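PDB 2PEF: serine protease inhibitor from Thermoanaerobacter tengcongensis, which probably inhibits serine endopeptidases, as serpins generally do, and is captured in this structure in its latent state. Local coordinates for residues 45-50 and 110-115; 142-147 and 163-168; 203-208 and 212-217; 225-230 and 248-253; 237-242 and 350-355. All coordinates share one frame; numbering follows the deposited sequence.

In the fold
Following the chain from the N terminus, contact 1 brings residues 45-50 back against helix 106-116 across a 59-residue excursion, joining the turn that follows helix 35-46 to helix 106-116 on the side of the chain's centre away from contacts 3, 4 and 5. Contact 2 closes a shorter loop, from the turn after helix 127-140 onto strand 158-169. Contact 3 is a tight hairpin in which strand 203-207 folds onto 210-216. Contacts 4 and 5 cross, since their segments alternate: strand 222-229, helix 235-241, helix 244-252, then strand 345-357, far along the sequence. Strands 210-216, 222-229 and 345-357 are successive neighbours, so contacts 3 to 5 form one region; Phe166 joins contact 2 to Tyr217 and Ile355.

Contact 1. Residues 45-50 and 110-115; sequences TANGAD and QIIADY
Asn47 and Ile111 bring the two backbones closest, with their CA atoms 7.8 Å apart, where the chain leaving helix 35-46 faces the flank of helix 106-116. These correspond to helices B and E of the serpin fold. Residues 46-49 form a type I beta turn, closed by the backbone bond from Ala49 N to Ala46 O, and Asn47 projects from it toward the helix. Its amide lies obliquely across the Ile111 side chain: Asn47 OD1 is 3.5 Å from Ile111 CG2, and CD1 of the same isoleucine is 4.0 Å from that oxygen. The touch on Ile111 is van der Waals only; the polar atoms of the amide have partners elsewhere, OD1 accepting from Asn71 ND2 and ND2 donating to Ala43 O one turn back. These two bonds hold the amide plane in place between helix 67-80 and its own helix. An alanine at this position is likely to leave Asn71 ND2 without its acceptor and open a gap beside Ile111 CG2. Ile112 starts off to one side and bends inward, its chi1 of -100° lying well off a staggered value. Its tip, Ile112 CD1, ends 4.0 Å from Asn47 CB.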
# COMPACT_ATOMS: atom_id res chain seq x y z
N THR A 45 -9.08 -0.97 12.49
CA THR A 45 -9.99 -2.08 12.71
C THR A 45 -9.65 -2.83 14.00
O THR A 45 -10.55 -3.23 14.74
CB THR A 45 -9.98 -3.06 11.51
OG1 THR A 45 -10.22 -2.33 10.29
CG2 THR A 45 -11.04 -4.13 11.66
N ALA A 46 -8.35 -2.99 14.28
CA ALA A 46 -7.89 -3.72 15.45
C ALA A 46 -8.31 -3.08 16.78
O ALA A 46 -8.43 -3.77 17.79
CB ALA A 46 -6.37 -3.91 15.40
N ASN A 47 -8.53 -1.77 16.75
CA ASN A 47 -8.97 -1.03 17.94
C ASN A 47 -10.41 -1.34 18.35
O ASN A 47 -10.86 -0.91 19.41
CB ASN A 47 -8.77 0.47 17.74
CG ASN A 47 -7.36 0.91 18.06
OD1 ASN A 47 -7.01 1.08 19.23
ND2 ASN A 47 -6.54 1.08 17.03
N GLY A 48 -11.11 -2.07 17.49
CA GLY A 48 -12.46 -2.53 17.80
C GLY A 48 -12.47 -3.98 18.24
O GLY A 48 -13.51 -4.50 18.65
N ALA A 49 -11.32 -4.64 18.16
CA ALA A 49 -11.22 -6.06 18.48
C ALA A 49 -10.88 -6.30 19.95
O ALA A 49 -10.32 -5.43 20.62
CB ALA A 49 -10.19 -6.73 17.58
N ASP A 50 -11.25 -7.48 20.45
CA ASP A 50 -10.94 -7.90 21.81
C ASP A 50 -10.45 -9.34 21.78
O ASP A 50 -10.54 -10.02 20.76
CB ASP A 50 -12.18 -7.78 22.70
CG ASP A 50 -11.83 -7.58 24.18
OD1 ASP A 50 -10.64 -7.67 24.55
OD2 ASP A 50 -12.76 -7.32 24.97
N GLN A 110 -13.03 7.81 19.67
CA GLN A 110 -12.04 8.75 20.17
C GLN A 110 -10.63 8.37 19.73
O GLN A 110 -9.88 9.22 19.25
CB GLN A 110 -12.11 8.87 21.70
CG GLN A 110 -11.38 10.09 22.27
CD GLN A 110 -11.93 11.41 21.76
OE1 GLN A 110 -11.19 12.24 21.23
NE2 GLN A 110 -13.24 11.62 21.92
N ILE A 111 -10.29 7.09 19.87
CA ILE A 111 -8.99 6.58 19.43
C ILE A 111 -8.78 6.83 17.94
O ILE A 111 -7.73 7.32 17.52
CB ILE A 111 -8.84 5.07 19.76
CG1 ILE A 111 -8.83 4.85 21.27
CG2 ILE A 111 -7.57 4.50 19.12
CD1 ILE A 111 -9.17 3.44 21.70
N ILE A 112 -9.81 6.52 17.16
CA ILE A 112 -9.78 6.67 15.71
C ILE A 112 -9.70 8.14 15.27
O ILE A 112 -8.94 8.48 14.37
CB ILE A 112 -10.95 5.87 15.06
CG1 ILE A 112 -10.45 4.52 14.51
CG2 ILE A 112 -11.64 6.64 13.96
CD1 ILE A 112 -9.84 3.60 15.56
N ALA A 113 -10.47 9.00 15.94
CA ALA A 113 -10.39 10.44 15.68
C ALA A 113 -9.04 11.02 16.10
O ALA A 113 -8.47 11.86 15.39
CB ALA A 113 -11.53 11.17 16.39
N ASP A 114 -8.54 10.58 17.24
CA ASP A 114 -7.31 11.13 17.82
C ASP A 114 -6.03 10.67 17.14
O ASP A 114 -5.19 11.50 16.78
CB ASP A 114 -7.23 10.86 19.33
CG ASP A 114 -8.14 11.77 20.14
OD1 ASP A 114 -8.61 12.80 19.61
OD2 ASP A 114 -8.39 11.45 21.32
N TYR A 115 -5.87 9.36 16.98
CA TYR A 115 -4.64 8.78 16.43
C TYR A 115 -4.63 8.67 14.91
O TYR A 115 -3.57 8.68 14.29
CB TYR A 115 -4.39 7.40 17.04
CG TYR A 115 -3.92 7.45 18.48
CD1 TYR A 115 -4.84 7.45 19.53
CD2 TYR A 115 -2.57 7.49 18.79
CE1 TYR A 115 -4.41 7.49 20.86
CE2 TYR A 115 -2.13 7.53 20.11
CZ TYR A 115 -3.06 7.53 21.14
OH TYR A 115 -2.63 7.58 22.44

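Contact 2. Residues 142-147 and 163-168; sequences NGMIDK and AVAFDA
Met144 reaches from the turn after helix 127-140 onto Ala165 of strand 158-169, one of the central strands of serpin sheet A. The helix, the counterpart of serpin helix F, ends in a Schellman motif with Asn142, at positive phi, as its C-prime residue; the chain then lies over the sheet. From Met144, CB points toward the strand, but CB, CG and SD all lack a strand atom within 4.2 Å, and CE alone makes the contact. The chain runs straight through chi2 (-179°) and then bends at the sulfur with chi3 -85°. That bend lowers the terminal methyl: Met144 CE comes 3.9 Å from Ala165 CB and 4.0 Å from the carbonyl oxygen Phe166 O. Beyond the two segments the Met144 side chain also touches Lys324 of strand 322-331 and Phe315 of strand 310-318, so one side chain spans three neighbouring strands. Strand 322-331, paired with both 158-169 and 310-318, is probably the inserted reactive-centre loop, as expected of a latent serpin. The ring of Phe166 leaves in the other direction, to meet Tyr217 and Tyr222 edge-to-face, and only the main-chain oxygen of this residue meets the methionine. The same Ala165 methyl has a second neighbour: the amide nitrogen Asn142 ND2 lies 3.8 Å from Ala165 CB.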
# COMPACT_ATOMS: atom_id res chain seq x y z
N ASN A 142 -6.92 12.10 -5.03
CA ASN A 142 -6.83 13.06 -6.13
C ASN A 142 -7.16 12.42 -7.49
O ASN A 142 -6.45 12.59 -8.48
CB ASN A 142 -5.45 13.75 -6.14
CG ASN A 142 -5.12 14.40 -4.80
OD1 ASN A 142 -5.93 15.15 -4.25
ND2 ASN A 142 -3.94 14.12 -4.28
N GLY A 143 -8.26 11.67 -7.50
CA GLY A 143 -8.79 11.07 -8.72
C GLY A 143 -8.11 9.79 -9.19
O GLY A 143 -8.54 9.21 -10.20
N MET A 144 -7.07 9.36 -8.49
CA MET A 144 -6.32 8.16 -8.88
C MET A 144 -7.13 6.87 -8.71
O MET A 144 -7.01 5.95 -9.51
CB MET A 144 -5.00 8.06 -8.13
CG MET A 144 -3.96 9.04 -8.63
SD MET A 144 -2.39 8.92 -7.76
CE MET A 144 -2.68 9.96 -6.34
N ILE A 145 -7.95 6.82 -7.67
CA ILE A 145 -8.90 5.73 -7.48
C ILE A 145 -10.28 6.34 -7.30
O ILE A 145 -10.53 7.03 -6.31
CB ILE A 145 -8.49 4.82 -6.29
CG1 ILE A 145 -7.20 4.06 -6.64
CG2 ILE A 145 -9.60 3.81 -5.98
CD1 ILE A 145 -6.32 3.78 -5.46
N ASP A 146 -11.16 6.10 -8.27
CA ASP A 146 -12.45 6.79 -8.32
C ASP A 146 -13.60 6.03 -7.67
O ASP A 146 -14.61 6.64 -7.30
CB ASP A 146 -12.80 7.18 -9.77
CG ASP A 146 -13.17 5.99 -10.63
OD1 ASP A 146 -12.67 4.87 -10.39
OD2 ASP A 146 -13.97 6.17 -11.57
N LYS A 147 -13.45 4.71 -7.55
CA LYS A 147 -14.49 3.85 -6.99
C LYS A 147 -13.92 2.71 -6.15
O LYS A 147 -12.90 2.12 -6.52
CB LYS A 147 -15.36 3.25 -8.11
CG LYS A 147 -16.44 4.18 -8.63
CD LYS A 147 -17.47 3.41 -9.46
N ALA A 163 -7.08 5.86 2.63
CA ALA A 163 -6.54 6.28 1.34
C ALA A 163 -5.17 6.93 1.50
O ALA A 163 -4.92 7.68 2.45
CB ALA A 163 -7.50 7.22 0.63
N VAL A 164 -4.27 6.61 0.57
CA VAL A 164 -2.94 7.22 0.49
C VAL A 164 -2.77 7.80 -0.91
O VAL A 164 -3.08 7.13 -1.90
CB VAL A 164 -1.82 6.18 0.78
CG1 VAL A 164 -0.43 6.76 0.48
CG2 VAL A 164 -1.89 5.71 2.21
N ALA A 165 -2.30 9.05 -0.99
CA ALA A 165 -2.03 9.70 -2.28
C ALA A 165 -0.60 10.22 -2.33
O ALA A 165 -0.21 11.01 -1.48
CB ALA A 165 -3.03 10.82 -2.52
N PHE A 166 0.15 9.77 -3.33
CA PHE A 166 1.56 10.16 -3.50
C PHE A 166 1.72 10.88 -4.84
O PHE A 166 1.23 10.40 -5.87
CB PHE A 166 2.45 8.92 -3.44
CG PHE A 166 3.92 9.19 -3.64
CD1 PHE A 166 4.73 9.59 -2.58
CD2 PHE A 166 4.51 9.01 -4.89
CE1 PHE A 166 6.08 9.83 -2.76
CE2 PHE A 166 5.87 9.24 -5.09
CZ PHE A 166 6.65 9.66 -4.02
N ASP A 167 2.40 12.02 -4.83
CA ASP A 167 2.59 12.82 -6.04
C ASP A 167 3.89 13.59 -5.90
O ASP A 167 3.97 14.58 -5.18
CB ASP A 167 1.41 13.77 -6.25
CG ASP A 167 1.47 14.53 -7.58
OD1 ASP A 167 2.53 14.56 -8.24
OD2 ASP A 167 0.43 15.11 -7.96
N ALA A 168 4.91 13.12 -6.60
CA ALA A 168 6.25 13.67 -6.46
C ALA A 168 6.92 13.88 -7.81
O ALA A 168 6.69 13.13 -8.75
CB ALA A 168 7.10 12.76 -5.59

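Contact 3. Residues 203-208 and 212-217; sequences LYIEEE and GFVKPY
Tyr204 with Phe213 and Ile205 with Gly212 are the paired residues of a tight antiparallel beta hairpin, which supplies the first two strands of serpin sheet B. The short strands approach to 4.3 Å, their N-to-C directions 148° apart. Ile205 and Gly212 form the hydrogen-bonded pair: Ile205 N gives a bond of 2.8 Å to Gly212 O, whereas the return bond from Gly212 N to Ile205 O is weak, bent to 127° at the hydrogen. Tyr204 and Phe213 make the non-hydrogen-bonded pair. Beyond it the strands diverge, with one added bond of 3.2 Å from Val214 N to Leu203 O; Leu203 N is buried with no partner in the model. The CA-H of Phe213 adds a contact of 3.3 Å from Phe213 CA to Leu203 O. With CG trans to the backbone N (chi1 -176°), only the CD1 side of the Tyr204 ring comes near the partner strand, obliquely, Tyr204 CD1 lying 3.2 Å from Gly212 O. On the other face the missing side chain of Gly212 makes room for Ile205, whose CB packs 3.7 Å from Gly212 C. Leu203 and Ile205 reach different atoms of Val214: Leu203 CD1 lies 3.8 Å from Val214 CB, crossing obliquely, and Ile205 CD1 lies 3.8 Å from Val214 CG2, at about a right angle. Strand 255-273 bonds to the Tyr204 backbone and receives the Tyr204 and Phe213 rings, while strand 222-229 pairs with Phe213 and Lys215 along the other edge of 210-216.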
# COMPACT_ATOMS: atom_id res chain seq x y z
N LEU A 203 23.22 5.54 -6.65
CA LEU A 203 23.09 4.44 -5.72
C LEU A 203 22.82 3.18 -6.52
O LEU A 203 21.85 3.12 -7.28
CB LEU A 203 21.95 4.69 -4.73
CG LEU A 203 22.22 5.66 -3.57
CD1 LEU A 203 20.97 5.75 -2.72
CD2 LEU A 203 23.42 5.23 -2.73
N TYR A 204 23.70 2.20 -6.36
CA TYR A 204 23.64 0.95 -7.10
C TYR A 204 23.30 -0.21 -6.18
O TYR A 204 24.01 -0.47 -5.21
CB TYR A 204 25.00 0.69 -7.76
CG TYR A 204 25.07 -0.53 -8.66
CD1 TYR A 204 24.18 -0.70 -9.73
CD2 TYR A 204 26.06 -1.49 -8.47
CE1 TYR A 204 24.27 -1.81 -10.57
CE2 TYR A 204 26.15 -2.61 -9.30
CZ TYR A 204 25.26 -2.76 -10.34
OH TYR A 204 25.38 -3.87 -11.16
N ILE A 205 22.21 -0.90 -6.50
CA ILE A 205 21.80 -2.08 -5.74
C ILE A 205 22.49 -3.28 -6.36
O ILE A 205 22.44 -3.48 -7.58
CB ILE A 205 20.27 -2.25 -5.74
CG1 ILE A 205 19.61 -1.15 -4.90
CG2 ILE A 205 19.86 -3.63 -5.22
CD1 ILE A 205 18.16 -0.93 -5.21
N GLU A 206 23.16 -4.06 -5.52
CA GLU A 206 23.83 -5.27 -5.97
C GLU A 206 23.68 -6.37 -4.93
O GLU A 206 24.28 -6.32 -3.84
CB GLU A 206 25.31 -4.99 -6.25
CG GLU A 206 26.01 -6.06 -7.06
CD GLU A 206 27.51 -5.83 -7.10
OE1 GLU A 206 28.16 -5.97 -6.05
OE2 GLU A 206 28.03 -5.50 -8.18
N GLU A 207 22.86 -7.36 -5.26
CA GLU A 207 22.63 -8.49 -4.37
C GLU A 207 22.80 -9.79 -5.14
O GLU A 207 23.09 -9.78 -6.33
CB GLU A 207 21.23 -8.41 -3.74
CG GLU A 207 20.99 -7.18 -2.87
CD GLU A 207 21.88 -7.13 -1.62
OE1 GLU A 207 22.23 -6.02 -1.20
OE2 GLU A 207 22.22 -8.20 -1.06
N GLU A 208 22.63 -10.91 -4.45
CA GLU A 208 22.63 -12.19 -5.14
C GLU A 208 21.44 -12.21 -6.10
O GLU A 208 20.32 -11.88 -5.72
CB GLU A 208 22.57 -13.36 -4.15
CG GLU A 208 23.78 -13.45 -3.22
CD GLU A 208 25.10 -13.54 -3.96
OE1 GLU A 208 25.35 -14.55 -4.65
OE2 GLU A 208 25.91 -12.60 -3.84
N GLY A 212 20.25 -3.19 -9.53
CA GLY A 212 19.25 -2.13 -9.58
C GLY A 212 19.81 -0.80 -9.15
O GLY A 212 21.03 -0.64 -9.04
N PHE A 213 18.92 0.14 -8.89
CA PHE A 213 19.30 1.49 -8.51
C PHE A 213 18.24 2.15 -7.62
O PHE A 213 17.11 1.67 -7.50
CB PHE A 213 19.54 2.35 -9.76
CG PHE A 213 18.32 2.52 -10.63
CD1 PHE A 213 17.40 3.54 -10.37
CD2 PHE A 213 18.10 1.69 -11.73
CE1 PHE A 213 16.27 3.71 -11.17
CE2 PHE A 213 16.98 1.85 -12.54
CZ PHE A 213 16.06 2.86 -12.25
N VAL A 214 18.64 3.27 -7.02
CA VAL A 214 17.73 4.10 -6.23
C VAL A 214 17.78 5.51 -6.83
O VAL A 214 18.86 6.08 -7.02
CB VAL A 214 18.13 4.12 -4.74
CG1 VAL A 214 17.10 4.87 -3.89
CG2 VAL A 214 18.34 2.71 -4.20
N LYS A 215 16.61 6.03 -7.18
CA LYS A 215 16.49 7.36 -7.77
C LYS A 215 15.66 8.26 -6.87
O LYS A 215 14.52 7.93 -6.54
CB LYS A 215 15.86 7.27 -9.17
CG LYS A 215 15.59 8.63 -9.82
CD LYS A 215 15.10 8.49 -11.26
CE LYS A 215 15.04 9.86 -11.96
NZ LYS A 215 16.34 10.60 -11.93
N PRO A 216 16.22 9.42 -6.47
CA PRO A 216 15.54 10.31 -5.54
C PRO A 216 14.45 11.20 -6.16
O PRO A 216 14.59 11.66 -7.30
CB PRO A 216 16.67 11.20 -5.02
CG PRO A 216 17.63 11.28 -6.17
CD PRO A 216 17.55 9.94 -6.85
N TYR A 217 13.37 11.42 -5.41
CA TYR A 217 12.41 12.47 -5.74
C TYR A 217 12.89 13.79 -5.16
O TYR A 217 13.73 13.82 -4.25
CB TYR A 217 11.01 12.12 -5.22
CG TYR A 217 10.42 10.91 -5.88
CD1 TYR A 217 10.46 9.66 -5.25
CD2 TYR A 217 9.84 10.99 -7.16
CE1 TYR A 217 9.93 8.53 -5.86
CE2 TYR A 217 9.31 9.86 -7.78
CZ TYR A 217 9.36 8.63 -7.12
OH TYR A 217 8.84 7.51 -7.71

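Contact 4. Residues 225-230 and 248-253; sequences VAILPD and IDLIKN
Ile227 and Leu250 meet tip to tip, Ile227 CD1 lying 3.8 Å from Leu250 CD1 and 4.0 Å from the other leucine methyl, Leu250 CD2. The isoleucine methyl is thus faced by both branches of the fork. Its own chain is drawn out to arrive there, with chi2 at 166°, so that CD1 is the part presented to the helix. Leu250 takes the crowded position for CG, between the backbone N and carbonyl carbon (chi1 70°), and in this way its two methyls face the strand. The second pair is looser: Val225 CG2 sits 4.2 Å from Ile251 CG1, the middle of that side chain rather than its end. The two branches of Val225 divide their tasks, for Val225 CG1 packs instead on Ile205 CD1 of the neighbouring hairpin. All four residues are buried, and the contact is wholly aliphatic. It lays helix 244-252, the counterpart of serpin helix H, on strand 222-229, the third strand of sheet B. Further out, Tyr238 of helix 235-241 touches both Ile227 and Leu250, and Ile356 of strand 345-357 likewise touches both Val225 and Ile251, so each pair has a shared neighbour. Backbone hydrogen bonds to Ala354, Ile352 and Phe213 fix the strand on its two edges, and behind the helix Ile248 turns to Tyr11 and Ala14 of helix 7-22.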
# COMPACT_ATOMS: atom_id res chain seq x y z
N VAL A 225 12.97 2.82 -5.78
CA VAL A 225 13.87 1.68 -5.81
C VAL A 225 13.48 0.77 -6.97
O VAL A 225 12.31 0.41 -7.10
CB VAL A 225 13.79 0.90 -4.47
CG1 VAL A 225 14.58 -0.42 -4.53
CG2 VAL A 225 14.29 1.77 -3.32
N ALA A 226 14.45 0.41 -7.82
CA ALA A 226 14.23 -0.53 -8.92
C ALA A 226 15.16 -1.72 -8.76
O ALA A 226 16.36 -1.54 -8.57
CB ALA A 226 14.47 0.15 -10.27
N ILE A 227 14.61 -2.93 -8.83
CA ILE A 227 15.38 -4.15 -8.62
C ILE A 227 15.16 -5.11 -9.78
O ILE A 227 14.02 -5.45 -10.08
CB ILE A 227 15.00 -4.85 -7.29
CG1 ILE A 227 15.24 -3.91 -6.10
CG2 ILE A 227 15.78 -6.16 -7.11
CD1 ILE A 227 14.59 -4.37 -4.82
N LEU A 228 16.24 -5.53 -10.42
CA LEU A 228 16.16 -6.39 -11.59
C LEU A 228 16.76 -7.77 -11.32
O LEU A 228 17.98 -7.92 -11.31
CB LEU A 228 16.87 -5.73 -12.78
CG LEU A 228 16.82 -6.45 -14.13
CD1 LEU A 228 15.47 -6.24 -14.80
CD2 LEU A 228 17.95 -5.94 -15.01
N PRO A 229 15.90 -8.78 -11.08
CA PRO A 229 16.40 -10.15 -10.95
C PRO A 229 17.08 -10.61 -12.24
O PRO A 229 16.63 -10.29 -13.33
CB PRO A 229 15.12 -10.95 -10.68
CG PRO A 229 14.17 -9.95 -10.10
CD PRO A 229 14.44 -8.71 -10.88
N ASP A 230 18.18 -11.35 -12.09
CA ASP A 230 18.96 -11.79 -13.25
C ASP A 230 18.42 -13.08 -13.86
O ASP A 230 17.44 -13.63 -13.37
CB ASP A 230 20.47 -11.87 -12.92
CG ASP A 230 20.83 -13.01 -11.98
OD1 ASP A 230 20.09 -14.01 -11.85
OD2 ASP A 230 21.92 -12.91 -11.37
N ILE A 248 15.29 -3.84 3.78
CA ILE A 248 15.95 -2.68 4.39
C ILE A 248 17.45 -2.73 4.08
O ILE A 248 18.05 -1.71 3.72
CB ILE A 248 15.70 -2.57 5.93
CG1 ILE A 248 14.20 -2.48 6.25
CG2 ILE A 248 16.45 -1.38 6.52
CD1 ILE A 248 13.46 -1.26 5.68
N ASP A 249 18.04 -3.91 4.21
CA ASP A 249 19.48 -4.09 3.99
C ASP A 249 19.94 -3.82 2.56
O ASP A 249 21.01 -3.26 2.36
CB ASP A 249 19.93 -5.49 4.43
CG ASP A 249 20.04 -5.63 5.93
OD1 ASP A 249 19.79 -4.65 6.66
OD2 ASP A 249 20.38 -6.74 6.40
N LEU A 250 19.14 -4.20 1.57
CA LEU A 250 19.53 -3.99 0.18
C LEU A 250 19.58 -2.50 -0.17
O LEU A 250 20.40 -2.08 -0.99
CB LEU A 250 18.66 -4.80 -0.79
CG LEU A 250 17.19 -4.45 -1.05
CD1 LEU A 250 17.06 -3.37 -2.11
CD2 LEU A 250 16.44 -5.70 -1.48
N ILE A 251 18.73 -1.70 0.48
CA ILE A 251 18.75 -0.25 0.31
C ILE A 251 19.93 0.36 1.07
O ILE A 251 20.66 1.19 0.53
CB ILE A 251 17.41 0.41 0.78
CG1 ILE A 251 16.25 -0.03 -0.11
CG2 ILE A 251 17.53 1.94 0.78
CD1 ILE A 251 14.88 0.16 0.53
N LYS A 252 20.09 -0.05 2.33
CA LYS A 252 21.21 0.39 3.17
C LYS A 252 22.56 0.05 2.53
O LYS A 252 23.52 0.81 2.64
CB LYS A 252 21.13 -0.24 4.56
CG LYS A 252 20.10 0.39 5.48
CD LYS A 252 20.21 -0.18 6.88
CE LYS A 252 19.33 0.59 7.86
NZ LYS A 252 19.39 0.01 9.23
N ASN A 253 22.62 -1.10 1.87
CA ASN A 253 23.88 -1.59 1.30
C ASN A 253 24.14 -1.14 -0.13
O ASN A 253 25.15 -1.52 -0.73
CB ASN A 253 23.99 -3.12 1.43
CG ASN A 253 24.08 -3.58 2.89
OD1 ASN A 253 23.59 -4.66 3.24
ND2 ASN A 253 24.70 -2.77 3.74

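Contact 5. Residues 237-242 and 350-355; sequences EYIKTL and PFIFAI
Helix 235-241, the counterpart of serpin helix G, packs here on strand 345-357 of sheet B, with Tyr238 and Ile239 closing on a single strand residue, Ile352. Ile239 and Ile352 have their CA atoms 8.5 Å apart, and the side chains fill the space between. Ile352 CG1 is the hub on the strand side: Ile239 CD1 lies 4.0 Å from it, and Ile239 CG1 is equally near. The chi2 of 82° folds the end of Ile352 away from the extended course, and its CD1 comes to 4.1 Å from Tyr238 CD2, approaching the ring obliquely. Both helix residues find further cover, Ile239 against Phe21 of helix 7-22, which also touches Ile352, and Tyr238 against Ile227 and Pro229. At the helix terminus Thr241 OG1 donates to Tyr238 O at 2.6 Å, so this hydroxyl is satisfied within its own helix, while Lys22 NZ bonds to the carbonyls of Lys240 and Leu242. Between Tyr238, Ile239 and Ile352 themselves the contact is carbon on carbon; it depends on fit and burial and sets no direction, as a hydrogen bond would.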
# COMPACT_ATOMS: atom_id res chain seq x y z
N GLU A 237 10.55 -16.33 -7.56
CA GLU A 237 11.52 -16.92 -6.65
C GLU A 237 12.33 -15.83 -5.96
O GLU A 237 12.62 -15.93 -4.78
CB GLU A 237 12.45 -17.91 -7.36
CG GLU A 237 13.45 -18.61 -6.43
CD GLU A 237 12.81 -19.27 -5.21
OE1 GLU A 237 11.85 -20.05 -5.38
OE2 GLU A 237 13.28 -19.00 -4.08
N TYR A 238 12.68 -14.78 -6.70
CA TYR A 238 13.36 -13.65 -6.06
C TYR A 238 12.50 -13.05 -4.94
O TYR A 238 13.00 -12.77 -3.85
CB TYR A 238 13.76 -12.57 -7.08
CG TYR A 238 14.40 -11.39 -6.38
CD1 TYR A 238 15.76 -11.40 -6.06
CD2 TYR A 238 13.64 -10.29 -6.01
CE1 TYR A 238 16.33 -10.32 -5.38
CE2 TYR A 238 14.20 -9.22 -5.34
CZ TYR A 238 15.54 -9.24 -5.03
OH TYR A 238 16.09 -8.17 -4.37
N ILE A 239 11.22 -12.84 -5.22
CA ILE A 239 10.30 -12.26 -4.24
C ILE A 239 10.14 -13.19 -3.03
O ILE A 239 10.03 -12.73 -1.89
CB ILE A 239 8.95 -11.87 -4.89
CG1 ILE A 239 9.16 -10.69 -5.84
CG2 ILE A 239 7.91 -11.53 -3.84
CD1 ILE A 239 8.00 -10.45 -6.78
N LYS A 240 10.16 -14.49 -3.28
CA LYS A 240 10.08 -15.48 -2.21
C LYS A 240 11.23 -15.34 -1.21
O LYS A 240 11.04 -15.53 -0.01
CB LYS A 240 10.05 -16.89 -2.80
CG LYS A 240 9.57 -17.95 -1.83
N THR A 241 12.42 -14.99 -1.71
CA THR A 241 13.61 -14.83 -0.86
C THR A 241 13.60 -13.56 -0.02
O THR A 241 14.36 -13.44 0.93
CB THR A 241 14.94 -14.85 -1.68
OG1 THR A 241 15.06 -13.65 -2.47
CG2 THR A 241 15.03 -16.07 -2.56
N LEU A 242 12.74 -12.61 -0.38
CA LEU A 242 12.72 -11.34 0.33
C LEU A 242 12.17 -11.46 1.75
O LEU A 242 11.28 -12.27 2.02
CB LEU A 242 11.91 -10.29 -0.44
CG LEU A 242 12.51 -9.65 -1.69
CD1 LEU A 242 11.44 -8.81 -2.36
CD2 LEU A 242 13.73 -8.79 -1.35
N PRO A 350 11.64 -8.15 -16.43
CA PRO A 350 10.69 -7.60 -15.47
C PRO A 350 11.44 -7.14 -14.23
O PRO A 350 12.59 -7.54 -14.02
CB PRO A 350 9.78 -8.78 -15.15
CG PRO A 350 10.62 -9.98 -15.39
CD PRO A 350 11.52 -9.62 -16.53
N PHE A 351 10.81 -6.29 -13.43
CA PHE A 351 11.47 -5.73 -12.26
C PHE A 351 10.53 -5.46 -11.10
O PHE A 351 9.32 -5.34 -11.28
CB PHE A 351 12.26 -4.47 -12.63
CG PHE A 351 11.42 -3.33 -13.15
CD1 PHE A 351 10.93 -2.36 -12.28
CD2 PHE A 351 11.16 -3.21 -14.51
CE1 PHE A 351 10.16 -1.30 -12.76
CE2 PHE A 351 10.40 -2.15 -14.99
CZ PHE A 351 9.90 -1.19 -14.12
N ILE A 352 11.11 -5.37 -9.92
CA ILE A 352 10.40 -5.05 -8.69
C ILE A 352 10.73 -3.60 -8.39
O ILE A 352 11.84 -3.14 -8.67
CB ILE A 352 10.87 -5.98 -7.52
CG1 ILE A 352 10.36 -7.41 -7.71
CG2 ILE A 352 10.39 -5.46 -6.15
CD1 ILE A 352 11.19 -8.26 -8.64
N PHE A 353 9.77 -2.85 -7.86
CA PHE A 353 10.05 -1.48 -7.47
C PHE A 353 9.38 -1.14 -6.16
O PHE A 353 8.45 -1.83 -5.72
CB PHE A 353 9.62 -0.49 -8.57
CG PHE A 353 8.13 -0.41 -8.74
CD1 PHE A 353 7.38 0.49 -7.99
CD2 PHE A 353 7.49 -1.23 -9.65
CE1 PHE A 353 6.00 0.56 -8.14
CE2 PHE A 353 6.11 -1.18 -9.80
CZ PHE A 353 5.36 -0.28 -9.05
N ALA A 354 9.86 -0.07 -5.54
CA ALA A 354 9.25 0.46 -4.34
C ALA A 354 9.41 1.97 -4.32
O ALA A 354 10.38 2.51 -4.85
CB ALA A 354 9.87 -0.15 -3.11
N ILE A 355 8.42 2.63 -3.73
CA ILE A 355 8.53 4.03 -3.37
C ILE A 355 8.81 4.03 -1.87
O ILE A 355 7.98 3.56 -1.09
CB ILE A 355 7.23 4.81 -3.68
CG1 ILE A 355 6.96 4.78 -5.20
CG2 ILE A 355 7.31 6.24 -3.14
CD1 ILE A 355 5.57 5.25 -5.59